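Local coordinates for protein leukotriene A-4 hydrolase (Saccharomyces cerevisiae, PDB 2XQ0) that removes N-terminal residues from small peptides, preferring di- and tripeptides, as a zinc aminopeptidase of the M1 family, and has low epoxide hydrolase activity in vitro, at residues D364-V372 with T453-P461; N600-F611 with K623-L632. One frame throughout, in Å; residues are numbered along the deposited sequence.

Interaction 1: D364-V372 with T453-P461; sequences DPERFSTLV and TWLYKPGMP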
ATOM      1  N   ASP A 364      17.782  -7.006   9.383  1.00 47.62           N
ATOM      2  CA  ASP A 364      17.783  -7.366  10.788  1.00 43.10           C
ATOM      3  C   ASP A 364      16.506  -8.157  11.017  1.00 38.94           C
ATOM      4  O   ASP A 364      15.576  -7.649  11.641  1.00 35.04           O
ATOM      5  CB  ASP A 364      17.748  -6.068  11.607  1.00 46.25           C
ATOM      6  CG  ASP A 364      17.853  -6.293  13.104  1.00 57.65           C
ATOM      7  OD1 ASP A 364      17.848  -7.465  13.541  1.00 58.67           O
ATOM      8  OD2 ASP A 364      17.941  -5.279  13.844  1.00 53.62           O
ATOM      9  N   PRO A 365      16.442  -9.394  10.488  1.00 37.34           N
ATOM     10  CA  PRO A 365      15.203 -10.179  10.589  1.00 38.96           C
ATOM     11  C   PRO A 365      14.775 -10.439  12.033  1.00 36.22           C
ATOM     12  O   PRO A 365      13.574 -10.481  12.297  1.00 36.26           O
ATOM     13  CB  PRO A 365      15.547 -11.492   9.869  1.00 36.64           C
ATOM     14  CG  PRO A 365      17.051 -11.560   9.893  1.00 43.37           C
ATOM     15  CD  PRO A 365      17.513 -10.140   9.796  1.00 38.31           C
ATOM     16  N   GLU A 366      15.726 -10.580  12.955  1.00 31.11           N
ATOM     17  CA  GLU A 366      15.377 -10.866  14.345  1.00 36.27           C
ATOM     18  C   GLU A 366      14.455  -9.787  14.892  1.00 38.78           C
ATOM     19  O   GLU A 366      13.572 -10.058  15.716  1.00 34.19           O
ATOM     20  CB  GLU A 366      16.629 -10.960  15.211  1.00 51.18           C
ATOM     21  CG  GLU A 366      16.346 -11.205  16.687  1.00 68.49           C
ATOM     22  CD  GLU A 366      16.438 -12.674  17.076  1.00 82.92           C
ATOM     23  OE1 GLU A 366      16.335 -13.543  16.181  1.00 86.23           O
ATOM     24  OE2 GLU A 366      16.617 -12.959  18.282  1.00 87.85           O
ATOM     25  N   ARG A 367      14.684  -8.558  14.438  1.00 35.80           N
ATOM     26  CA  ARG A 367      13.883  -7.424  14.857  1.00 34.17           C
ATOM     27  C   ARG A 367      12.677  -7.222  13.943  1.00 32.64           C
ATOM     28  O   ARG A 367      11.540  -7.147  14.398  1.00 33.96           O
ATOM     29  CB  ARG A 367      14.720  -6.142  14.869  1.00 30.48           C
ATOM     30  CG  ARG A 367      13.867  -4.917  15.086  1.00 30.92           C
ATOM     31  CD  ARG A 367      14.644  -3.642  15.334  1.00 36.17           C
ATOM     32  NE  ARG A 367      13.711  -2.622  15.803  1.00 34.48           N
ATOM     33  CZ  ARG A 367      13.982  -1.331  15.914  1.00 42.85           C
ATOM     34  NH1 ARG A 367      13.036  -0.508  16.351  1.00 41.41           N
ATOM     35  NH2 ARG A 367      15.185  -0.865  15.590  1.00 38.10           N
ATOM     36  N   PHE A 368      12.928  -7.107  12.645  1.00 25.31           N
ATOM     37  CA  PHE A 368      11.887  -6.614  11.757  1.00 26.04           C
ATOM     38  C   PHE A 368      10.931  -7.678  11.216  1.00 30.35           C
ATOM     39  O   PHE A 368      10.015  -7.347  10.473  1.00 27.44           O
ATOM     40  CB  PHE A 368      12.481  -5.792  10.612  1.00 29.28           C
ATOM     41  CG  PHE A 368      13.102  -4.488  11.056  1.00 29.60           C
ATOM     42  CD1 PHE A 368      14.467  -4.278  10.935  1.00 38.08           C
ATOM     43  CD2 PHE A 368      12.318  -3.480  11.593  1.00 33.20           C
ATOM     44  CE1 PHE A 368      15.039  -3.077  11.340  1.00 38.20           C
ATOM     45  CE2 PHE A 368      12.887  -2.278  12.007  1.00 30.61           C
ATOM     46  CZ  PHE A 368      14.242  -2.081  11.876  1.00 31.34           C
ATOM     47  N   SER A 369      11.114  -8.941  11.592  1.00 27.79           N
ATOM     48  CA  SER A 369      10.202  -9.974  11.106  1.00 28.29           C
ATOM     49  C   SER A 369       9.183 -10.421  12.146  1.00 24.31           C
ATOM     50  O   SER A 369       8.431 -11.356  11.917  1.00 24.63           O
ATOM     51  CB  SER A 369      10.970 -11.177  10.554  1.00 29.67           C
ATOM     52  OG  SER A 369      11.513 -11.966  11.592  1.00 31.31           O
ATOM     53  N   THR A 370       9.162  -9.761  13.298  1.00 21.38           N
ATOM     54  CA  THR A 370       8.141 -10.047  14.297  1.00 19.26           C
ATOM     55  C   THR A 370       6.861  -9.368  13.855  1.00 28.88           C
ATOM     56  O   THR A 370       6.903  -8.275  13.281  1.00 30.32           O
ATOM     57  CB  THR A 370       8.550  -9.549  15.701  1.00 24.87           C
ATOM     58  OG1 THR A 370       8.735  -8.123  15.681  1.00 26.17           O
ATOM     59  CG2 THR A 370       9.859 -10.220  16.137  1.00 31.87           C
ATOM     60  N   LEU A 371       5.720 -10.007  14.108  1.00 24.47           N
ATOM     61  CA  LEU A 371       4.445  -9.458  13.662  1.00 24.31           C
ATOM     62  C   LEU A 371       4.142  -8.108  14.316  1.00 25.64           C
ATOM     63  O   LEU A 371       3.787  -7.170  13.630  1.00 25.51           O
ATOM     64  CB  LEU A 371       3.307 -10.441  13.912  1.00 26.89           C
ATOM     65  CG  LEU A 371       1.950 -10.019  13.350  1.00 30.36           C
ATOM     66  CD1 LEU A 371       2.067  -9.740  11.865  1.00 24.41           C
ATOM     67  CD2 LEU A 371       0.918 -11.111  13.610  1.00 26.00           C
ATOM     68  N   VAL A 372       4.278  -8.029  15.641  1.00 21.42           N
ATOM     69  CA  VAL A 372       4.120  -6.776  16.374  1.00 21.71           C
ATOM     70  C   VAL A 372       5.490  -6.144  16.436  1.00 27.61           C
ATOM     71  O   VAL A 372       6.475  -6.823  16.740  1.00 26.29           O
ATOM     72  CB  VAL A 372       3.632  -7.033  17.820  1.00 26.10           C
ATOM     73  CG1 VAL A 372       3.728  -5.766  18.667  1.00 22.43           C
ATOM     74  CG2 VAL A 372       2.200  -7.596  17.811  1.00 23.82           C
ATOM     75  N   THR A 453       4.659 -17.015  19.703  1.00 36.71           N
ATOM     76  CA  THR A 453       5.366 -17.230  18.454  1.00 38.08           C
ATOM     77  C   THR A 453       4.774 -16.353  17.357  1.00 39.27           C
ATOM     78  O   THR A 453       5.504 -15.677  16.631  1.00 35.81           O
ATOM     79  CB  THR A 453       5.337 -18.712  18.040  1.00 41.96           C
ATOM     80  OG1 THR A 453       6.114 -19.466  18.971  1.00 45.26           O
ATOM     81  CG2 THR A 453       5.924 -18.899  16.657  1.00 42.69           C
ATOM     82  N   TRP A 454       3.450 -16.353  17.253  1.00 33.62           N
ATOM     83  CA  TRP A 454       2.777 -15.581  16.220  1.00 32.33           C
ATOM     84  C   TRP A 454       3.043 -14.083  16.353  1.00 30.70           C
ATOM     85  O   TRP A 454       3.402 -13.426  15.384  1.00 27.72           O
ATOM     86  CB  TRP A 454       1.271 -15.842  16.236  1.00 29.64           C
ATOM     87  CG  TRP A 454       0.871 -17.118  15.555  1.00 32.58           C
ATOM     88  CD1 TRP A 454       0.500 -18.286  16.157  1.00 34.77           C
ATOM     89  CD2 TRP A 454       0.803 -17.355  14.141  1.00 31.44           C
ATOM     90  NE1 TRP A 454       0.200 -19.233  15.206  1.00 35.58           N
ATOM     91  CE2 TRP A 454       0.371 -18.684  13.961  1.00 31.59           C
ATOM     92  CE3 TRP A 454       1.049 -16.565  13.013  1.00 27.58           C
ATOM     93  CZ2 TRP A 454       0.192 -19.246  12.701  1.00 29.79           C
ATOM     94  CZ3 TRP A 454       0.866 -17.119  11.768  1.00 32.08           C
ATOM     95  CH2 TRP A 454       0.447 -18.450  11.619  1.00 36.15           C
ATOM     96  N   LEU A 455       2.859 -13.541  17.553  1.00 24.60           N
ATOM     97  CA  LEU A 455       2.956 -12.099  17.726  1.00 27.19           C
ATOM     98  C   LEU A 455       4.378 -11.537  17.894  1.00 30.24           C
ATOM     99  O   LEU A 455       4.685 -10.453  17.380  1.00 25.80           O
ATOM    100  CB  LEU A 455       2.050 -11.640  18.867  1.00 30.30           C
ATOM    101  CG  LEU A 455       0.556 -11.900  18.682  1.00 26.97           C
ATOM    102  CD1 LEU A 455      -0.213 -11.328  19.854  1.00 32.29           C
ATOM    103  CD2 LEU A 455       0.036 -11.315  17.381  1.00 31.26           C
ATOM    104  N   TYR A 456       5.251 -12.250  18.594  1.00 29.45           N
ATOM    105  CA  TYR A 456       6.535 -11.664  18.986  1.00 26.82           C
ATOM    106  C   TYR A 456       7.787 -12.402  18.513  1.00 33.60           C
ATOM    107  O   TYR A 456       8.890 -11.962  18.778  1.00 35.91           O
ATOM    108  CB  TYR A 456       6.588 -11.443  20.505  1.00 33.56           C
ATOM    109  CG  TYR A 456       5.599 -10.407  20.969  1.00 31.92           C
ATOM    110  CD1 TYR A 456       5.893  -9.060  20.871  1.00 29.29           C
ATOM    111  CD2 TYR A 456       4.356 -10.777  21.469  1.00 36.88           C
ATOM    112  CE1 TYR A 456       4.979  -8.101  21.269  1.00 38.12           C
ATOM    113  CE2 TYR A 456       3.433  -9.825  21.867  1.00 36.27           C
ATOM    114  CZ  TYR A 456       3.754  -8.493  21.768  1.00 39.54           C
ATOM    115  OH  TYR A 456       2.851  -7.538  22.163  1.00 48.45           O
ATOM    116  N   LYS A 457       7.632 -13.513  17.810  1.00 34.72           N
ATOM    117  CA  LYS A 457       8.807 -14.276  17.406  1.00 36.61           C
ATOM    118  C   LYS A 457       9.117 -13.965  15.951  1.00 27.75           C
ATOM    119  O   LYS A 457       8.198 -13.762  15.159  1.00 27.62           O
ATOM    120  CB  LYS A 457       8.551 -15.775  17.603  1.00 47.99           C
ATOM    121  CG  LYS A 457       9.797 -16.643  17.748  1.00 57.58           C
ATOM    122  CD  LYS A 457       9.695 -17.532  18.985  1.00 61.80           C
ATOM    123  CE  LYS A 457       9.789 -19.017  18.635  1.00 65.12           C
ATOM    124  NZ  LYS A 457      11.163 -19.435  18.225  1.00 65.13           N
ATOM    125  N   PRO A 458      10.408 -13.913  15.599  1.00 26.93           N
ATOM    126  CA  PRO A 458      10.887 -13.683  14.225  1.00 30.21           C
ATOM    127  C   PRO A 458      10.789 -14.896  13.293  1.00 33.48           C
ATOM    128  O   PRO A 458      10.638 -16.021  13.759  1.00 33.39           O
ATOM    129  CB  PRO A 458      12.366 -13.321  14.430  1.00 27.01           C
ATOM    130  CG  PRO A 458      12.738 -13.965  15.743  1.00 33.48           C
ATOM    131  CD  PRO A 458      11.502 -13.826  16.585  1.00 32.13           C
ATOM    132  N   GLY A 459      10.874 -14.665  11.983  1.00 32.95           N
ATOM    133  CA  GLY A 459      10.904 -15.760  11.021  1.00 35.26           C
ATOM    134  C   GLY A 459       9.553 -16.144  10.440  1.00 29.33           C
ATOM    135  O   GLY A 459       8.547 -15.491  10.718  1.00 27.49           O
ATOM    136  N   MET A 460       9.536 -17.193   9.614  1.00 32.36           N
ATOM    137  CA  MET A 460       8.298 -17.685   9.005  1.00 33.69           C
ATOM    138  C   MET A 460       7.419 -18.339  10.052  1.00 29.14           C
ATOM    139  O   MET A 460       7.904 -19.070  10.896  1.00 27.61           O
ATOM    140  CB  MET A 460       8.596 -18.714   7.911  1.00 30.82           C
ATOM    141  CG  MET A 460       9.479 -18.196   6.812  1.00 32.27           C
ATOM    142  SD  MET A 460       8.616 -16.957   5.838  1.00 27.37           S
ATOM    143  CE  MET A 460       7.436 -17.973   4.945  1.00 24.80           C
ATOM    144  N   PRO A 461       6.110 -18.084   9.997  1.00 28.62           N
ATOM    145  CA  PRO A 461       5.270 -18.835  10.920  1.00 30.56           C
ATOM    146  C   PRO A 461       5.102 -20.271  10.421  1.00 30.43           C
ATOM    147  O   PRO A 461       5.611 -20.614   9.361  1.00 28.93           O
ATOM    148  CB  PRO A 461       3.948 -18.088  10.840  1.00 27.20           C
ATOM    149  CG  PRO A 461       3.907 -17.557   9.451  1.00 25.77           C
ATOM    150  CD  PRO A 461       5.317 -17.337   9.010  1.00 26.94           C
TER
HETATM  151  O   HOH W   1       5.946 -12.593  15.031  1.00 22.86           O

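Interaction 2: N600-F611 with K623-L632; sequences NSVDRRLALATF and KALVKQDLKL. Unlike the reference sequence in segment 623-632: K631 (reference Gly).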
ATOM      1  N   ASN A 600      21.393  -3.569 -13.740  1.00 83.09           N
ATOM      2  CA  ASN A 600      22.748  -3.320 -13.252  1.00 85.82           C
ATOM      3  C   ASN A 600      23.606  -4.586 -13.171  1.00 88.24           C
ATOM      4  O   ASN A 600      24.833  -4.519 -13.262  1.00 90.55           O
ATOM      5  CB  ASN A 600      22.733  -2.610 -11.896  1.00 85.11           C
ATOM      6  CG  ASN A 600      24.111  -2.116 -11.485  1.00 90.63           C
ATOM      7  OD1 ASN A 600      24.739  -2.666 -10.580  1.00 92.23           O
ATOM      8  ND2 ASN A 600      24.592  -1.079 -12.159  1.00 87.27           N
ATOM      9  N   SER A 601      22.961  -5.737 -13.009  1.00 84.05           N
ATOM     10  CA  SER A 601      23.693  -7.000 -12.906  1.00 81.50           C
ATOM     11  C   SER A 601      24.084  -7.581 -14.264  1.00 82.67           C
ATOM     12  O   SER A 601      24.770  -8.597 -14.321  1.00 90.26           O
ATOM     13  CB  SER A 601      22.910  -8.034 -12.094  1.00 71.62           C
ATOM     14  OG  SER A 601      21.808  -8.550 -12.824  1.00 68.76           O
ATOM     15  N   VAL A 602      23.657  -6.943 -15.352  1.00 78.81           N
ATOM     16  CA  VAL A 602      24.035  -7.388 -16.695  1.00 77.86           C
ATOM     17  C   VAL A 602      24.699  -6.293 -17.538  1.00 90.98           C
ATOM     18  O   VAL A 602      25.467  -6.587 -18.457  1.00 97.95           O
ATOM     19  CB  VAL A 602      22.841  -7.994 -17.463  1.00 68.66           C
ATOM     20  CG1 VAL A 602      22.391  -9.289 -16.799  1.00 60.70           C
ATOM     21  CG2 VAL A 602      21.696  -6.994 -17.561  1.00 61.32           C
ATOM     22  N   ASP A 603      24.407  -5.036 -17.215  1.00 88.68           N
ATOM     23  CA  ASP A 603      25.015  -3.897 -17.902  1.00 85.01           C
ATOM     24  C   ASP A 603      24.920  -2.661 -17.018  1.00 89.15           C
ATOM     25  O   ASP A 603      23.925  -1.930 -17.062  1.00 87.36           O
ATOM     26  CB  ASP A 603      24.321  -3.637 -19.240  1.00 78.43           C
ATOM     27  CG  ASP A 603      25.142  -2.755 -20.172  1.00 82.67           C
ATOM     28  OD1 ASP A 603      25.802  -1.795 -19.700  1.00 86.44           O
ATOM     29  OD2 ASP A 603      25.115  -3.018 -21.392  1.00 85.14           O
ATOM     30  N   ARG A 604      25.949  -2.434 -16.208  1.00 85.62           N
ATOM     31  CA  ARG A 604      25.932  -1.292 -15.307  1.00 81.30           C
ATOM     32  C   ARG A 604      26.083   0.018 -16.077  1.00 93.53           C
ATOM     33  O   ARG A 604      25.405   0.999 -15.772  1.00 94.60           O
ATOM     34  CB  ARG A 604      27.001  -1.427 -14.223  1.00 74.93           C
ATOM     35  CG  ARG A 604      27.132  -0.181 -13.352  1.00 82.84           C
ATOM     36  CD  ARG A 604      27.881  -0.477 -12.070  1.00 87.94           C
ATOM     37  NE  ARG A 604      28.092   0.732 -11.289  1.00 94.48           N
ATOM     38  CZ  ARG A 604      27.199   1.248 -10.452  1.00 88.96           C
ATOM     39  NH1 ARG A 604      27.486   2.361  -9.783  1.00 84.46           N
ATOM     40  NH2 ARG A 604      26.024   0.656 -10.285  1.00 76.23           N
ATOM     41  N   ARG A 605      26.961   0.016 -17.081  1.00102.96           N
ATOM     42  CA  ARG A 605      27.179   1.172 -17.955  1.00109.65           C
ATOM     43  C   ARG A 605      25.863   1.637 -18.582  1.00104.13           C
ATOM     44  O   ARG A 605      25.726   2.785 -19.009  1.00102.86           O
ATOM     45  CB  ARG A 605      28.185   0.815 -19.054  1.00119.08           C
ATOM     46  CG  ARG A 605      28.513   1.958 -19.993  1.00131.50           C
ATOM     47  CD  ARG A 605      29.072   3.144 -19.227  1.00143.46           C
ATOM     48  NE  ARG A 605      29.398   4.270 -20.098  1.00150.65           N
ATOM     49  CZ  ARG A 605      28.563   5.262 -20.383  1.00153.74           C
ATOM     50  NH1 ARG A 605      27.341   5.270 -19.867  1.00150.25           N
ATOM     51  NH2 ARG A 605      28.948   6.248 -21.184  1.00159.39           N
ATOM     52  N   LEU A 606      24.897   0.726 -18.629  1.00 95.02           N
ATOM     53  CA  LEU A 606      23.580   1.008 -19.184  1.00 83.22           C
ATOM     54  C   LEU A 606      22.571   1.323 -18.086  1.00 78.15           C
ATOM     55  O   LEU A 606      21.640   2.098 -18.297  1.00 81.15           O
ATOM     56  CB  LEU A 606      23.093  -0.181 -20.018  1.00 79.15           C
ATOM     57  CG  LEU A 606      21.633  -0.184 -20.482  1.00 74.59           C
ATOM     58  CD1 LEU A 606      21.283   1.111 -21.223  1.00 78.83           C
ATOM     59  CD2 LEU A 606      21.330  -1.426 -21.334  1.00 75.44           C
ATOM     60  N   ALA A 607      22.751   0.718 -16.916  1.00 74.85           N
ATOM     61  CA  ALA A 607      21.815   0.916 -15.810  1.00 72.38           C
ATOM     62  C   ALA A 607      21.936   2.326 -15.242  1.00 80.33           C
ATOM     63  O   ALA A 607      20.929   3.000 -14.998  1.00 75.96           O
ATOM     64  CB  ALA A 607      22.037  -0.125 -14.722  1.00 66.59           C
ATOM     65  N   LEU A 608      23.174   2.775 -15.049  1.00 82.24           N
ATOM     66  CA  LEU A 608      23.430   4.126 -14.554  1.00 85.05           C
ATOM     67  C   LEU A 608      23.150   5.180 -15.619  1.00 85.93           C
ATOM     68  O   LEU A 608      22.772   6.311 -15.306  1.00 90.98           O
ATOM     69  CB  LEU A 608      24.869   4.254 -14.063  1.00 94.02           C
ATOM     70  CG  LEU A 608      25.135   3.833 -12.621  1.00 94.36           C
ATOM     71  CD1 LEU A 608      26.633   3.870 -12.355  1.00107.22           C
ATOM     72  CD2 LEU A 608      24.387   4.743 -11.652  1.00 80.68           C
ATOM     73  N   ALA A 609      23.348   4.805 -16.878  1.00 89.52           N
ATOM     74  CA  ALA A 609      23.036   5.685 -17.995  1.00 96.43           C
ATOM     75  C   ALA A 609      21.528   5.872 -18.075  1.00 91.22           C
ATOM     76  O   ALA A 609      21.028   6.977 -18.302  1.00 92.38           O
ATOM     77  CB  ALA A 609      23.562   5.095 -19.288  1.00101.87           C
ATOM     78  N   THR A 610      20.803   4.776 -17.883  1.00 83.92           N
ATOM     79  CA  THR A 610      19.353   4.828 -17.922  1.00 80.69           C
ATOM     80  C   THR A 610      18.812   5.669 -16.767  1.00 79.01           C
ATOM     81  O   THR A 610      18.083   6.627 -17.000  1.00 78.11           O
ATOM     82  CB  THR A 610      18.750   3.427 -17.949  1.00 82.94           C
ATOM     83  OG1 THR A 610      19.144   2.780 -19.167  1.00 83.66           O
ATOM     84  CG2 THR A 610      17.232   3.494 -17.880  1.00 83.24           C
ATOM     85  N   PHE A 611      19.200   5.339 -15.536  1.00 77.22           N
ATOM     86  CA  PHE A 611      18.790   6.127 -14.370  1.00 70.90           C
ATOM     87  C   PHE A 611      19.017   7.635 -14.554  1.00 75.60           C
ATOM     88  O   PHE A 611      18.092   8.431 -14.385  1.00 72.67           O
ATOM     89  CB  PHE A 611      19.477   5.643 -13.086  1.00 60.48           C
ATOM     90  CG  PHE A 611      19.005   6.357 -11.848  1.00 59.93           C
ATOM     91  CD1 PHE A 611      19.764   7.367 -11.276  1.00 63.07           C
ATOM     92  CD2 PHE A 611      17.779   6.040 -11.276  1.00 65.08           C
ATOM     93  CE1 PHE A 611      19.320   8.038 -10.144  1.00 69.89           C
ATOM     94  CE2 PHE A 611      17.330   6.704 -10.142  1.00 68.36           C
ATOM     95  CZ  PHE A 611      18.104   7.704  -9.576  1.00 71.70           C
ATOM     96  N   LYS A 623      12.988   7.544  -6.418  1.00 62.70           N
ATOM     97  CA  LYS A 623      14.304   8.050  -6.816  1.00 62.48           C
ATOM     98  C   LYS A 623      15.331   7.811  -5.708  1.00 67.48           C
ATOM     99  O   LYS A 623      16.478   7.426  -5.978  1.00 67.47           O
ATOM    100  CB  LYS A 623      14.258   9.541  -7.191  1.00 58.20           C
ATOM    101  CG  LYS A 623      15.571  10.077  -7.767  1.00 60.99           C
ATOM    102  CD  LYS A 623      15.493  11.576  -8.076  1.00 68.85           C
ATOM    103  CE  LYS A 623      16.875  12.153  -8.402  1.00 73.17           C
ATOM    104  NZ  LYS A 623      16.911  13.657  -8.365  1.00 79.51           N
ATOM    105  N   ALA A 624      14.909   8.032  -4.463  1.00 68.22           N
ATOM    106  CA  ALA A 624      15.777   7.865  -3.302  1.00 68.41           C
ATOM    107  C   ALA A 624      16.302   6.439  -3.222  1.00 70.61           C
ATOM    108  O   ALA A 624      17.505   6.195  -3.098  1.00 71.55           O
ATOM    109  CB  ALA A 624      15.024   8.216  -2.030  1.00 66.46           C
ATOM    110  N   LEU A 625      15.387   5.487  -3.301  1.00 69.53           N
ATOM    111  CA  LEU A 625      15.758   4.102  -3.100  1.00 62.57           C
ATOM    112  C   LEU A 625      16.534   3.527  -4.276  1.00 64.74           C
ATOM    113  O   LEU A 625      17.422   2.700  -4.089  1.00 69.64           O
ATOM    114  CB  LEU A 625      14.523   3.285  -2.758  1.00 60.94           C
ATOM    115  CG  LEU A 625      14.089   3.726  -1.360  1.00 67.88           C
ATOM    116  CD1 LEU A 625      12.649   3.355  -1.039  1.00 65.03           C
ATOM    117  CD2 LEU A 625      15.065   3.154  -0.335  1.00 71.91           C
ATOM    118  N   VAL A 626      16.224   3.983  -5.485  1.00 63.28           N
ATOM    119  CA  VAL A 626      16.944   3.507  -6.663  1.00 68.28           C
ATOM    120  C   VAL A 626      18.354   4.084  -6.691  1.00 73.83           C
ATOM    121  O   VAL A 626      19.305   3.413  -7.108  1.00 72.68           O
ATOM    122  CB  VAL A 626      16.203   3.839  -7.977  1.00 72.45           C
ATOM    123  CG1 VAL A 626      16.964   3.266  -9.176  1.00 81.87           C
ATOM    124  CG2 VAL A 626      14.788   3.283  -7.943  1.00 58.66           C
ATOM    125  N   LYS A 627      18.477   5.330  -6.239  1.00 78.05           N
ATOM    126  CA  LYS A 627      19.773   5.989  -6.102  1.00 90.29           C
ATOM    127  C   LYS A 627      20.764   5.112  -5.333  1.00 99.30           C
ATOM    128  O   LYS A 627      21.882   4.888  -5.790  1.00105.59           O
ATOM    129  CB  LYS A 627      19.614   7.356  -5.418  1.00 85.05           C
ATOM    130  CG  LYS A 627      20.904   7.903  -4.814  1.00 95.83           C
ATOM    131  CD  LYS A 627      20.688   9.219  -4.062  1.00 91.76           C
ATOM    132  CE  LYS A 627      20.690  10.420  -5.000  1.00 89.16           C
ATOM    133  NZ  LYS A 627      20.752  11.719  -4.259  1.00 88.28           N
ATOM    134  N   GLN A 628      20.346   4.600  -4.178  1.00 97.27           N
ATOM    135  CA  GLN A 628      21.242   3.820  -3.328  1.00 94.91           C
ATOM    136  C   GLN A 628      21.332   2.359  -3.751  1.00 90.44           C
ATOM    137  O   GLN A 628      22.318   1.689  -3.465  1.00 89.70           O
ATOM    138  CB  GLN A 628      20.820   3.917  -1.865  1.00 94.40           C
ATOM    139  CG  GLN A 628      19.635   3.052  -1.510  1.00 92.13           C
ATOM    140  CD  GLN A 628      18.961   3.527  -0.248  1.00 92.16           C
ATOM    141  OE1 GLN A 628      19.172   4.660   0.188  1.00 77.86           O
ATOM    142  NE2 GLN A 628      18.144   2.668   0.347  1.00 97.49           N
ATOM    143  N   ASP A 629      20.295   1.862  -4.418  1.00 87.16           N
ATOM    144  CA  ASP A 629      20.363   0.541  -5.022  1.00 90.24           C
ATOM    145  C   ASP A 629      21.515   0.516  -6.018  1.00 94.41           C
ATOM    146  O   ASP A 629      22.241  -0.469  -6.114  1.00 98.17           O
ATOM    147  CB  ASP A 629      19.054   0.184  -5.733  1.00 86.75           C
ATOM    148  CG  ASP A 629      17.993  -0.350  -4.783  1.00 84.95           C
ATOM    149  OD1 ASP A 629      18.278  -0.463  -3.571  1.00 93.38           O
ATOM    150  OD2 ASP A 629      16.874  -0.655  -5.248  1.00 74.16           O
ATOM    151  N   LEU A 630      21.676   1.611  -6.756  1.00 95.59           N
ATOM    152  CA  LEU A 630      22.742   1.723  -7.749  1.00111.15           C
ATOM    153  C   LEU A 630      24.032   2.286  -7.149  1.00125.52           C
ATOM    154  O   LEU A 630      24.810   2.945  -7.840  1.00127.57           O
ATOM    155  CB  LEU A 630      22.287   2.589  -8.932  1.00109.35           C
ATOM    156  CG  LEU A 630      21.298   1.985  -9.934  1.00102.47           C
ATOM    157  CD1 LEU A 630      20.696   3.072 -10.810  1.00 98.56           C
ATOM    158  CD2 LEU A 630      21.975   0.915 -10.793  1.00101.26           C
ATOM    159  N   LYS A 631      24.252   2.018  -5.863  1.00136.21           N
ATOM    160  CA  LYS A 631      25.437   2.504  -5.153  1.00149.94           C
ATOM    161  C   LYS A 631      25.661   4.010  -5.315  1.00158.78           C
ATOM    162  O   LYS A 631      26.583   4.437  -6.010  1.00164.30           O
ATOM    163  CB  LYS A 631      26.692   1.730  -5.580  1.00152.83           C
ATOM    164  CG  LYS A 631      26.895   0.403  -4.858  1.00150.22           C
ATOM    165  CD  LYS A 631      28.196  -0.264  -5.279  1.00151.95           C
ATOM    166  CE  LYS A 631      28.210  -0.549  -6.770  1.00150.55           C
ATOM    167  NZ  LYS A 631      29.488  -1.177  -7.210  1.00152.46           N
ATOM    168  N   LEU A 632      24.816   4.807  -4.666  1.00158.61           N
ATOM    169  CA  LEU A 632      24.953   6.261  -4.690  1.00161.22           C
ATOM    170  C   LEU A 632      24.565   6.867  -3.346  1.00158.58           C
ATOM    171  O   LEU A 632      23.771   6.293  -2.599  1.00153.30           O
ATOM    172  CB  LEU A 632      24.099   6.869  -5.806  1.00160.78           C
ATOM    173  CG  LEU A 632      24.462   6.494  -7.245  1.00162.35           C
ATOM    174  CD1 LEU A 632      23.387   6.958  -8.217  1.00158.59           C
ATOM    175  CD2 LEU A 632      25.816   7.072  -7.622  1.00169.20           C
TER

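Interaction 1: D364-V372 with T453-P461
With chi1 at 75°, the hydroxyl of S369 sits between its own backbone N and carbonyl carbon, turned to meet G459 N. L371 and V372 take the other course, swinging CG and CG1 anti to the backbone N (chi1 -174° and 169°), against L455 and Y456. Here, in the M1 peptidase fold, the chain leaving the short helix 365-368 lies along the C-terminal end of helix 451-456 and the loop after it. S369 OG gives its proton to P365 O at 2.6 Å, from the face of that carbonyl opposite S369 N, and accepts from G459 N at 2.8 Å. Were this side chain an alanine, G459 N would probably lose its acceptor and P365 O one of its two donors, leaving the loop at P458 and G459 less firmly tied. Farther along, V372 N donates to L455 O at 3.0 Å. V372 CG1 comes obliquely to the Y456 ring, 3.7 Å from CE1; R9 is a cation-pi partner of that ring. The L371 methyl CD2 lies 3.9 Å from L455 CD2, with L396 of helix 388-403 touching both leucines. One water bridges the segments, accepting from L371 N at 2.8 Å and donating to W454 O and K457 O.

Interaction 2: N600-F611 with K623-L632
This is an apolar contact between two nearly antiparallel helices at the C-terminal end of the chain, with one arginine at its edge. The axes of 604-611 and 623-629 run at 156° to each other and come no closer than 11.5 Å, so long side chains must span the gap. F611 and L630 do much of this. With CG of F611 anti to the backbone N (chi1 -176°), its ring reaches across to the facing helix. Its CD2 and CE2 atoms meet V626 CG1, each at 3.6 Å, while CZ comes to K623 CG, the two side chains crossing at about a right angle. The amine of K623 extends beyond the ring to a salt bridge with D616. The pair forms a helical hairpin within the all-helical C-terminal domain of the leukotriene A4 hydrolase family, and V592 and Y596 of helix 589-600 touch V626. L630, just past the end of its helix, forks over the first segment: CD1 lies 3.6 Å from F611 CB, and CD2 lies 3.8 Å from N600 CB and 4.1 Å from A607 CB. L608 slides past it in the opposite direction, CD2 to L630 CB. At the margin of the contact the extended R604 points NH1 edge-on at L630 O, a weak hydrogen bond of 3.4 Å. L608 CD1 lies over one face of the guanidinium, and CE of the poorly ordered K631 lies over the other.

In the fold
The two contacts share no helix: their centres are 31 Å apart, their nearest atoms about 13 Å, and interaction 1 closes along the chain before interaction 2 opens. Both are partly buried. Interaction 1 joins loop and helix end through backbone groups, a serine hydroxyl and a water, with apolar contacts at one end. The side chain of L371 is about 8 Å from those of the zinc ligand E324 and the proton donor Y390, which places interaction 1 near the catalytic site without touching the zinc, about 13 Å from that side chain. Interaction 2 packs neighbouring helices chiefly by apolar side chains, with one weak bond at its margin; the side chain of V626 is about 9 Å from that of P272, a substrate-binding residue.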